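Local coordinates for SusD/RagB family nutrient-binding outer membrane lipoprotein (Bacteroides vulgatus, PDB 4F7A) that probably binds glycans, perhaps mucin O-glycans, at the outer membrane as a SusD-like lipoprotein, at residues S212-T217 against R501-T506; A440-T445 against D465-R470; L218-A223 against R347-K352. All coordinates share one frame; numbering follows the deposited sequence.

Contact 1: residues S212-T217 against R501-T506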
loop_
_atom_site.group_PDB
_atom_site.type_symbol
_atom_site.label_atom_id
_atom_site.label_comp_id
_atom_site.label_asym_id
_atom_site.label_seq_id
_atom_site.Cartn_x
_atom_site.Cartn_y
_atom_site.Cartn_z
ATOM N N SER A 212 3.269 -6.297 -14.630
ATOM C CA SER A 212 4.283 -6.228 -15.709
ATOM C C SER A 212 5.200 -7.445 -15.827
ATOM O O SER A 212 5.655 -7.744 -16.933
ATOM C CB SER A 212 5.116 -4.944 -15.620
ATOM O OG SER A 212 5.826 -4.881 -14.396
ATOM N N ASN A 213 5.459 -8.155 -14.721
ATOM C CA ASN A 213 6.300 -9.356 -14.765
ATOM C C ASN A 213 5.526 -10.569 -15.224
ATOM O O ASN A 213 6.064 -11.369 -15.972
ATOM C CB ASN A 213 6.935 -9.671 -13.418
ATOM C CG ASN A 213 7.988 -8.681 -13.023
ATOM O OD1 ASN A 213 8.682 -8.083 -13.882
ATOM N ND2 ASN A 213 8.166 -8.528 -11.715
ATOM N N VAL A 214 4.269 -10.697 -14.795
ATOM C CA VAL A 214 3.425 -11.844 -15.194
ATOM C C VAL A 214 2.773 -11.711 -16.557
ATOM O O VAL A 214 2.580 -12.721 -17.256
ATOM C CB VAL A 214 2.342 -12.177 -14.103
ATOM C CG1 VAL A 214 1.272 -11.097 -14.015
ATOM C CG2 VAL A 214 1.701 -13.534 -14.369
ATOM N N ASP A 215 2.416 -10.493 -16.952
ATOM C CA ASP A 215 1.645 -10.278 -18.180
ATOM C C ASP A 215 2.029 -8.962 -18.845
ATOM O O ASP A 215 1.352 -7.925 -18.685
ATOM C CB ASP A 215 0.147 -10.332 -17.869
ATOM C CG ASP A 215 -0.724 -10.495 -19.117
ATOM O OD1 ASP A 215 -0.288 -10.139 -20.219
ATOM O OD2 ASP A 215 -1.883 -10.953 -18.990
ATOM N N LYS A 216 3.133 -8.998 -19.589
ATOM C CA LYS A 216 3.661 -7.785 -20.195
ATOM C C LYS A 216 2.691 -7.168 -21.186
ATOM O O LYS A 216 2.632 -5.937 -21.318
ATOM C CB LYS A 216 5.003 -8.044 -20.889
ATOM C CG LYS A 216 5.645 -6.780 -21.460
ATOM C CD LYS A 216 7.039 -7.077 -22.045
ATOM C CE LYS A 216 7.618 -5.853 -22.774
ATOM N NZ LYS A 216 8.986 -6.147 -23.300
ATOM N N THR A 217 1.946 -8.007 -21.897
ATOM C CA THR A 217 0.977 -7.524 -22.874
ATOM C C THR A 217 -0.112 -6.683 -22.219
ATOM O O THR A 217 -0.418 -5.619 -22.708
ATOM C CB THR A 217 0.333 -8.692 -23.646
ATOM O OG1 THR A 217 1.362 -9.370 -24.360
ATOM C CG2 THR A 217 -0.726 -8.194 -24.622
ATOM N N ARG A 501 3.258 -17.935 -3.735
ATOM C CA ARG A 501 3.296 -16.726 -4.530
ATOM C C ARG A 501 1.933 -16.386 -5.139
ATOM O O ARG A 501 1.232 -17.261 -5.696
ATOM C CB ARG A 501 4.329 -16.843 -5.673
ATOM C CG ARG A 501 5.767 -16.924 -5.218
ATOM C CD ARG A 501 6.696 -16.876 -6.400
ATOM N NE ARG A 501 8.062 -17.222 -6.022
ATOM C CZ ARG A 501 8.951 -16.386 -5.493
ATOM N NH1 ARG A 501 8.667 -15.106 -5.247
ATOM N NH2 ARG A 501 10.160 -16.844 -5.204
ATOM N N LEU A 502 1.602 -15.096 -5.099
ATOM C CA LEU A 502 0.427 -14.600 -5.808
ATOM C C LEU A 502 0.691 -14.558 -7.305
ATOM O O LEU A 502 1.843 -14.653 -7.739
ATOM C CB LEU A 502 0.022 -13.239 -5.262
ATOM C CG LEU A 502 -0.303 -13.269 -3.769
ATOM C CD1 LEU A 502 -0.790 -11.906 -3.309
ATOM C CD2 LEU A 502 -1.340 -14.389 -3.463
ATOM N N TRP A 503 -0.381 -14.471 -8.089
ATOM C CA TRP A 503 -0.301 -14.485 -9.543
ATOM C C TRP A 503 0.715 -13.471 -10.104
ATOM O O TRP A 503 1.516 -13.811 -10.984
ATOM C CB TRP A 503 -1.698 -14.259 -10.148
ATOM C CG TRP A 503 -1.722 -14.036 -11.654
ATOM C CD1 TRP A 503 -1.523 -14.967 -12.644
ATOM C CD2 TRP A 503 -1.974 -12.796 -12.317
ATOM N NE1 TRP A 503 -1.651 -14.368 -13.884
ATOM C CE2 TRP A 503 -1.922 -13.037 -13.709
ATOM C CE3 TRP A 503 -2.281 -11.510 -11.871
ATOM C CZ2 TRP A 503 -2.156 -12.028 -14.651
ATOM C CZ3 TRP A 503 -2.482 -10.497 -12.811
ATOM C CH2 TRP A 503 -2.427 -10.766 -14.180
ATOM N N TRP A 504 0.707 -12.244 -9.593
ATOM C CA TRP A 504 1.638 -11.214 -10.099
ATOM C C TRP A 504 3.075 -11.325 -9.630
ATOM O O TRP A 504 3.932 -10.580 -10.112
ATOM C CB TRP A 504 1.128 -9.792 -9.880
ATOM C CG TRP A 504 0.620 -9.411 -8.500
ATOM C CD1 TRP A 504 -0.654 -9.000 -8.205
ATOM C CD2 TRP A 504 1.359 -9.298 -7.271
ATOM N NE1 TRP A 504 -0.756 -8.671 -6.886
ATOM C CE2 TRP A 504 0.457 -8.854 -6.281
ATOM C CE3 TRP A 504 2.674 -9.543 -6.906
ATOM C CZ2 TRP A 504 0.845 -8.622 -4.971
ATOM C CZ3 TRP A 504 3.058 -9.345 -5.618
ATOM C CH2 TRP A 504 2.142 -8.897 -4.643
ATOM N N ASP A 505 3.333 -12.276 -8.746
ATOM C CA ASP A 505 4.648 -12.529 -8.158
ATOM C C ASP A 505 5.261 -13.705 -8.912
ATOM O O ASP A 505 4.894 -14.864 -8.677
ATOM C CB ASP A 505 4.459 -12.861 -6.664
ATOM C CG ASP A 505 5.744 -13.227 -5.948
ATOM O OD1 ASP A 505 6.821 -13.263 -6.589
ATOM O OD2 ASP A 505 5.663 -13.479 -4.727
ATOM N N THR A 506 6.174 -13.401 -9.829
ATOM C CA THR A 506 6.829 -14.435 -10.647
ATOM C C THR A 506 8.160 -14.870 -10.048
ATOM O O THR A 506 8.790 -15.790 -10.541
ATOM C CB THR A 506 7.097 -13.921 -12.069
ATOM O OG1 THR A 506 7.948 -12.770 -11.992
ATOM C CG2 THR A 506 5.789 -13.541 -12.754
HETATM O O HOH W 1 6.718 -10.453 -10.020
HETATM O O HOH W 2 3.767 -9.000 -12.323
#
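One face of the W503 indole carries V214, whose two methyl groups divide the ring system between them. CG1 of V214 sits 3.6 Å from the centroid of the W503 six-membered ring, a CH-pi contact only 12° off the ring normal, while CG2 of V214 lies 3.5 Å from NE1 of W503. The two side chains cross at about a right angle. CB of D215 approaches CZ2 of W503 obliquely, whereas the W504 ring turns away from 212-217 and its NE1 is hydrogen-bonded to D130 OD1. Residues 501-506, in the loop after helix 482-492 of this TPR-like fold, make a type I beta turn from L502 to D505; D215 is the N-cap of helix 216-228, its OD1 taking L218 N. With OG1 of T506 between its backbone N and carbonyl carbon (chi1 60°), CG2 of T506 is left 3.8 Å from V214 CA. Two waters supply the polar link: W504 O accepts from both, at 2.8 Å from water 1 and 2.7 Å from water 2. Water 1 also accepts from N213 ND2 and T506 N, and water 2 from V214 N, while N213 OD1 is hydrogen-bonded to R347 NH2.

Contact 2: residues A440-T445 against D465-R470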
loop_
_atom_site.group_PDB
_atom_site.type_symbol
_atom_site.label_atom_id
_atom_site.label_comp_id
_atom_site.label_asym_id
_atom_site.label_seq_id
_atom_site.Cartn_x
_atom_site.Cartn_y
_atom_site.Cartn_z
ATOM N N ALA A 440 3.291 -4.840 -1.168
ATOM C CA ALA A 440 2.925 -5.446 -2.436
ATOM C C ALA A 440 4.065 -5.317 -3.420
ATOM O O ALA A 440 4.447 -6.288 -4.068
ATOM C CB ALA A 440 1.671 -4.804 -2.996
ATOM N N GLU A 441 4.641 -4.130 -3.515
ATOM C CA GLU A 441 5.746 -3.913 -4.457
ATOM C C GLU A 441 7.027 -4.633 -4.071
ATOM O O GLU A 441 7.804 -5.079 -4.938
ATOM C CB GLU A 441 5.967 -2.418 -4.677
ATOM C CG GLU A 441 4.912 -1.844 -5.584
ATOM C CD GLU A 441 5.062 -2.348 -6.996
ATOM O OE1 GLU A 441 5.915 -1.759 -7.714
ATOM O OE2 GLU A 441 4.346 -3.319 -7.387
ATOM N N GLN A 442 7.267 -4.777 -2.784
ATOM C CA GLN A 442 8.409 -5.562 -2.341
ATOM C C GLN A 442 8.296 -7.041 -2.744
ATOM O O GLN A 442 9.267 -7.661 -3.194
ATOM C CB GLN A 442 8.579 -5.417 -0.839
ATOM C CG GLN A 442 9.799 -6.134 -0.285
ATOM C CD GLN A 442 9.543 -7.571 0.123
ATOM O OE1 GLN A 442 8.403 -7.984 0.328
ATOM N NE2 GLN A 442 10.618 -8.330 0.276
ATOM N N ARG A 443 7.090 -7.586 -2.604
ATOM C CA ARG A 443 6.825 -8.957 -3.024
ATOM C C ARG A 443 6.888 -9.110 -4.532
ATOM O O ARG A 443 7.381 -10.116 -5.027
ATOM C CB ARG A 443 5.482 -9.451 -2.483
ATOM C CG ARG A 443 5.505 -9.607 -0.956
ATOM C CD ARG A 443 4.178 -10.031 -0.410
ATOM N NE ARG A 443 3.258 -8.889 -0.364
ATOM C CZ ARG A 443 1.956 -8.944 -0.640
ATOM N NH1 ARG A 443 1.390 -10.097 -0.996
ATOM N NH2 ARG A 443 1.224 -7.842 -0.568
ATOM N N ARG A 444 6.418 -8.092 -5.251
ATOM C CA ARG A 444 6.338 -8.149 -6.692
ATOM C C ARG A 444 7.739 -8.061 -7.307
ATOM O O ARG A 444 8.087 -8.834 -8.204
ATOM C CB ARG A 444 5.439 -7.003 -7.190
ATOM C CG ARG A 444 4.851 -7.188 -8.591
ATOM C CD ARG A 444 5.513 -6.429 -9.705
ATOM N NE ARG A 444 5.616 -4.969 -9.515
ATOM C CZ ARG A 444 6.287 -4.173 -10.355
ATOM N NH1 ARG A 444 6.886 -4.667 -11.438
ATOM N NH2 ARG A 444 6.383 -2.885 -10.110
ATOM N N THR A 445 8.563 -7.158 -6.787
ATOM C CA THR A 445 9.858 -6.857 -7.449
ATOM C C THR A 445 11.096 -7.376 -6.729
ATOM O O THR A 445 12.199 -7.363 -7.304
ATOM C CB THR A 445 10.052 -5.343 -7.569
ATOM O OG1 THR A 445 10.231 -4.778 -6.261
ATOM C CG2 THR A 445 8.836 -4.674 -8.259
ATOM N N ASP A 465 14.550 -16.659 3.119
ATOM C CA ASP A 465 15.105 -15.857 2.028
ATOM C C ASP A 465 14.075 -15.390 0.973
ATOM O O ASP A 465 14.121 -14.238 0.520
ATOM C CB ASP A 465 16.286 -16.587 1.370
ATOM C CG ASP A 465 17.573 -16.485 2.209
ATOM O OD1 ASP A 465 17.772 -15.445 2.865
ATOM O OD2 ASP A 465 18.364 -17.448 2.231
ATOM N N ILE A 466 13.135 -16.255 0.588
ATOM C CA ILE A 466 12.093 -15.807 -0.338
ATOM C C ILE A 466 11.234 -14.733 0.364
ATOM O O ILE A 466 10.817 -13.754 -0.253
ATOM C CB ILE A 466 11.249 -16.969 -0.851
ATOM C CG1 ILE A 466 12.115 -17.871 -1.759
ATOM C CG2 ILE A 466 10.025 -16.485 -1.617
ATOM C CD1 ILE A 466 11.531 -19.274 -1.954
HETATM N N MSE A 467 11.008 -14.943 1.653
HETATM C CA MSE A 467 10.203 -14.097 2.522
HETATM C C MSE A 467 8.704 -14.342 2.301
HETATM O O MSE A 467 8.293 -15.014 1.319
HETATM C CB MSE A 467 10.557 -12.606 2.386
HETATM C CG MSE A 467 12.052 -12.315 2.386
HETATM SE SE MSE A 467 12.451 -10.417 2.384
HETATM C CE MSE A 467 11.884 -10.069 4.213
ATOM N N ILE A 468 7.911 -13.806 3.225
ATOM C CA ILE A 468 6.465 -13.981 3.190
ATOM C C ILE A 468 5.892 -13.440 1.863
ATOM O O ILE A 468 6.311 -12.372 1.362
ATOM C CB ILE A 468 5.799 -13.349 4.455
ATOM C CG1 ILE A 468 4.301 -13.630 4.468
ATOM C CG2 ILE A 468 6.069 -11.817 4.575
ATOM C CD1 ILE A 468 3.611 -13.219 5.816
ATOM N N ARG A 469 4.978 -14.213 1.278
ATOM C CA ARG A 469 4.446 -13.936 -0.053
ATOM C C ARG A 469 3.013 -13.395 -0.051
ATOM O O ARG A 469 2.562 -12.832 -1.044
ATOM C CB ARG A 469 4.453 -15.220 -0.887
ATOM C CG ARG A 469 5.814 -15.857 -1.147
ATOM C CD ARG A 469 6.679 -15.000 -2.086
ATOM N NE ARG A 469 7.482 -14.019 -1.364
ATOM C CZ ARG A 469 7.942 -12.874 -1.877
ATOM N NH1 ARG A 469 7.581 -12.497 -3.104
ATOM N NH2 ARG A 469 8.729 -12.075 -1.140
ATOM N N ARG A 470 2.289 -13.643 1.040
ATOM C CA ARG A 470 0.868 -13.351 1.133
ATOM C C ARG A 470 0.412 -13.640 2.546
ATOM O O ARG A 470 1.141 -14.226 3.346
ATOM C CB ARG A 470 0.053 -14.231 0.167
ATOM C CG ARG A 470 0.082 -15.735 0.506
ATOM C CD ARG A 470 -0.654 -16.572 -0.491
ATOM N NE ARG A 470 -2.101 -16.468 -0.378
ATOM C CZ ARG A 470 -2.875 -17.214 0.416
ATOM N NH1 ARG A 470 -2.363 -18.158 1.209
ATOM N NH2 ARG A 470 -4.196 -17.032 0.387
HETATM O O HOH W 3 10.106 -10.217 -2.898
HETATM O O HOH W 4 7.652 -9.890 1.948
#
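Q442 reaches across from helix 435-445 to selenomethionine M467, its NE2 3.5 Å from M467 SE where the two side chains cross at about a right angle. A bend at chi2 (-89°) turns the Q442 amide off the extended path, and water 4 donates to both Q442 OE1 and I468 O. From the backbone of the same residue, Q442 O accepts from water 3, which in turn accepts from R469 NH2. R443 comes next and slides past R469 in the opposite direction, each arginine ending at the other's backbone. R443 NH1 donates to R469 O over 3.0 Å at 164°; R469 O lies in the guanidinium plane of R443, while NH1 stands above the carbonyl plane of R469. In return R469 NH1 donates to R443 O at 3.1 Å and a more bent 140°. CG of R443 lies over one face of the R469 guanidinium, offset toward its rim, and R469 NE, bonded to M467 O at 3.0 Å, helps fix that group's rotation. Outside the pair, R443 NH1 also meets D130 O and R469 NH1 forms a salt bridge with D505. The reciprocal bonds tie the last turn of the helix to the loop before helix 475-480. Two buried like charges, with R443 NE 6.3 Å from R469 NH1, are thus accommodated by carbonyl oxygens and, for R469, a carboxylate, which should favour both staying protonated.

Contact 3: residues L218-A223 against R347-K352; sequences LATSEA and RGINPK
Van der Waals packing centres on I349, which points its side chain at one flank of helix 216-228. Its two branches separate over neighbouring helix residues: CG2 of I349 lies 3.3 Å from T220 OG1, and CD1 of I349 makes an apolar contact with A219 CB at 4.2 Å. I349 CG1 stands between its own backbone N and carbonyl carbon (chi1 62°), and the extended chi2 then carries CD1 onward to the alanine. CG2 of T220 also comes within 4.0 Å of I349 CG2, so the threonine meets this branch with both arms of its fork. One turn along the helix, A223 CB packs 3.8 Å from I349 O, and the ring carbon CD of P351 approaches A223 O at 4.2 Å. M209 of helix 193-210 touches both I349 and A223, placing the contact where two helices and a loop meet.

The polar link is made by water 5, which donates to T220 O at 2.7 Å and to I349 O at 2.6 Å. Its two protons bridge a helix carbonyl and a loop carbonyl, groups that could not bond to each other directly.

Bonds within the loop shape this surface. G348 has positive phi and closes helix 334-346 with a Schellman motif, after which the chain brings I349 to the neighbouring helix. Beyond it, N350 OD1 accepts from K352 N at 2.8 Å in an Asx turn, while N350 ND2 reaches back to R341 O. The loop leads from helix 334-346 toward helix 356-371 along the side of helix 216-228.

Across the contact the T220 hydroxyl meets a methyl group, but it is hydrogen-bonded to K216 O in its own helix. With it so engaged and the facing carbonyls served by water 5, direct contact is van der Waals.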
loop_
_atom_site.group_PDB
_atom_site.type_symbol
_atom_site.label_atom_id
_atom_site.label_comp_id
_atom_site.label_asym_id
_atom_site.label_seq_id
_atom_site.Cartn_x
_atom_site.Cartn_y
_atom_site.Cartn_z
ATOM N N LEU A 218 -0.666 -7.157 -21.105
ATOM C CA LEU A 218 -1.669 -6.405 -20.321
ATOM C C LEU A 218 -1.076 -5.145 -19.718
ATOM O O LEU A 218 -1.678 -4.069 -19.798
ATOM C CB LEU A 218 -2.209 -7.263 -19.176
ATOM C CG LEU A 218 -3.406 -6.761 -18.339
ATOM C CD1 LEU A 218 -4.609 -6.349 -19.232
ATOM C CD2 LEU A 218 -3.814 -7.869 -17.348
ATOM N N ALA A 219 0.094 -5.275 -19.095
ATOM C CA ALA A 219 0.782 -4.109 -18.528
ATOM C C ALA A 219 0.967 -3.028 -19.584
ATOM O O ALA A 219 0.788 -1.844 -19.305
ATOM C CB ALA A 219 2.158 -4.521 -17.932
ATOM N N THR A 220 1.346 -3.440 -20.794
ATOM C CA THR A 220 1.638 -2.498 -21.878
ATOM C C THR A 220 0.367 -1.763 -22.280
ATOM O O THR A 220 0.370 -0.528 -22.382
ATOM C CB THR A 220 2.285 -3.206 -23.088
ATOM O OG1 THR A 220 3.474 -3.899 -22.659
ATOM C CG2 THR A 220 2.629 -2.210 -24.250
ATOM N N SER A 221 -0.717 -2.517 -22.492
ATOM C CA SER A 221 -1.974 -1.913 -22.937
ATOM C C SER A 221 -2.558 -0.997 -21.861
ATOM O O SER A 221 -3.059 0.097 -22.181
ATOM C CB SER A 221 -3.004 -2.969 -23.374
ATOM O OG SER A 221 -3.204 -3.946 -22.376
ATOM N N GLU A 222 -2.487 -1.411 -20.606
ATOM C CA GLU A 222 -3.058 -0.594 -19.512
ATOM C C GLU A 222 -2.182 0.619 -19.187
ATOM O O GLU A 222 -2.715 1.712 -18.958
ATOM C CB GLU A 222 -3.344 -1.430 -18.265
ATOM C CG GLU A 222 -4.389 -2.536 -18.509
ATOM C CD GLU A 222 -5.781 -1.968 -18.844
ATOM O OE1 GLU A 222 -6.069 -0.833 -18.449
ATOM O OE2 GLU A 222 -6.588 -2.654 -19.516
ATOM N N ALA A 223 -0.853 0.462 -19.231
ATOM C CA ALA A 223 0.017 1.645 -19.063
ATOM C C ALA A 223 -0.219 2.636 -20.185
ATOM O O ALA A 223 -0.199 3.853 -19.955
ATOM C CB ALA A 223 1.500 1.263 -18.998
ATOM N N ARG A 347 11.011 -0.337 -18.730
ATOM C CA ARG A 347 10.476 -1.533 -19.416
ATOM C C ARG A 347 10.111 -1.299 -20.882
ATOM O O ARG A 347 9.692 -2.240 -21.583
ATOM C CB ARG A 347 9.232 -2.032 -18.659
ATOM C CG ARG A 347 9.546 -2.632 -17.316
ATOM C CD ARG A 347 8.290 -3.015 -16.564
ATOM N NE ARG A 347 8.626 -3.577 -15.267
ATOM C CZ ARG A 347 8.898 -4.867 -15.036
ATOM N NH1 ARG A 347 8.835 -5.778 -16.002
ATOM N NH2 ARG A 347 9.219 -5.258 -13.826
ATOM N N GLY A 348 10.267 -0.068 -21.366
ATOM C CA GLY A 348 9.929 0.272 -22.754
ATOM C C GLY A 348 8.435 0.341 -23.038
ATOM O O GLY A 348 8.001 0.161 -24.182
ATOM N N ILE A 349 7.622 0.576 -22.007
ATOM C CA ILE A 349 6.187 0.568 -22.178
ATOM C C ILE A 349 5.545 1.871 -21.708
ATOM O O ILE A 349 4.354 1.906 -21.397
ATOM C CB ILE A 349 5.539 -0.698 -21.522
ATOM C CG1 ILE A 349 5.774 -0.750 -20.008
ATOM C CG2 ILE A 349 6.086 -1.969 -22.189
ATOM C CD1 ILE A 349 5.227 -2.056 -19.340
ATOM N N ASN A 350 6.333 2.948 -21.686
ATOM C CA ASN A 350 5.805 4.273 -21.413
ATOM C C ASN A 350 5.550 4.950 -22.754
ATOM O O ASN A 350 6.488 5.170 -23.503
ATOM C CB ASN A 350 6.814 5.083 -20.583
ATOM C CG ASN A 350 6.266 6.387 -20.099
ATOM O OD1 ASN A 350 5.337 6.940 -20.683
ATOM N ND2 ASN A 350 6.856 6.915 -19.015
ATOM N N PRO A 351 4.289 5.305 -23.051
ATOM C CA PRO A 351 4.033 5.959 -24.352
ATOM C C PRO A 351 4.531 7.398 -24.423
ATOM O O PRO A 351 4.553 7.971 -25.508
ATOM C CB PRO A 351 2.509 5.925 -24.456
ATOM C CG PRO A 351 2.051 6.065 -23.006
ATOM C CD PRO A 351 3.068 5.217 -22.237
ATOM N N LYS A 352 4.900 8.001 -23.290
ATOM C CA LYS A 352 5.388 9.381 -23.294
ATOM C C LYS A 352 6.859 9.413 -23.638
ATOM O O LYS A 352 7.579 8.455 -23.385
ATOM C CB LYS A 352 5.202 10.010 -21.920
ATOM C CG LYS A 352 3.753 10.129 -21.484
ATOM C CD LYS A 352 3.648 10.800 -20.126
ATOM C CE LYS A 352 2.220 11.171 -19.780
ATOM N NZ LYS A 352 1.720 12.333 -20.565
HETATM O O HOH W 5 2.368 1.240 -23.003
#

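How the contacts relate
Contacts 1 and 3 share helix 216-228, contact 1 at the residues leading into it and contact 3 on the following turns, with centres about 14 Å apart. The centres of contacts 1 and 2 are about 12 Å apart, and D505 OD2 joins them by a 2.7 Å salt bridge to R469 NH1. N213 OD1, 2.9 Å from R347 NH2 in a probable hydrogen bond, links contact 1 to contact 3. Contacts 2 and 3 are about 23 Å apart between centres, yet R444 NH1 comes 3.4 Å from R347 NH2, and both arginines form salt bridges with E343 OE2. Along the chain both nest within the loop closed by contact 1. A sodium ion lies about 10 Å from the M467 side chain.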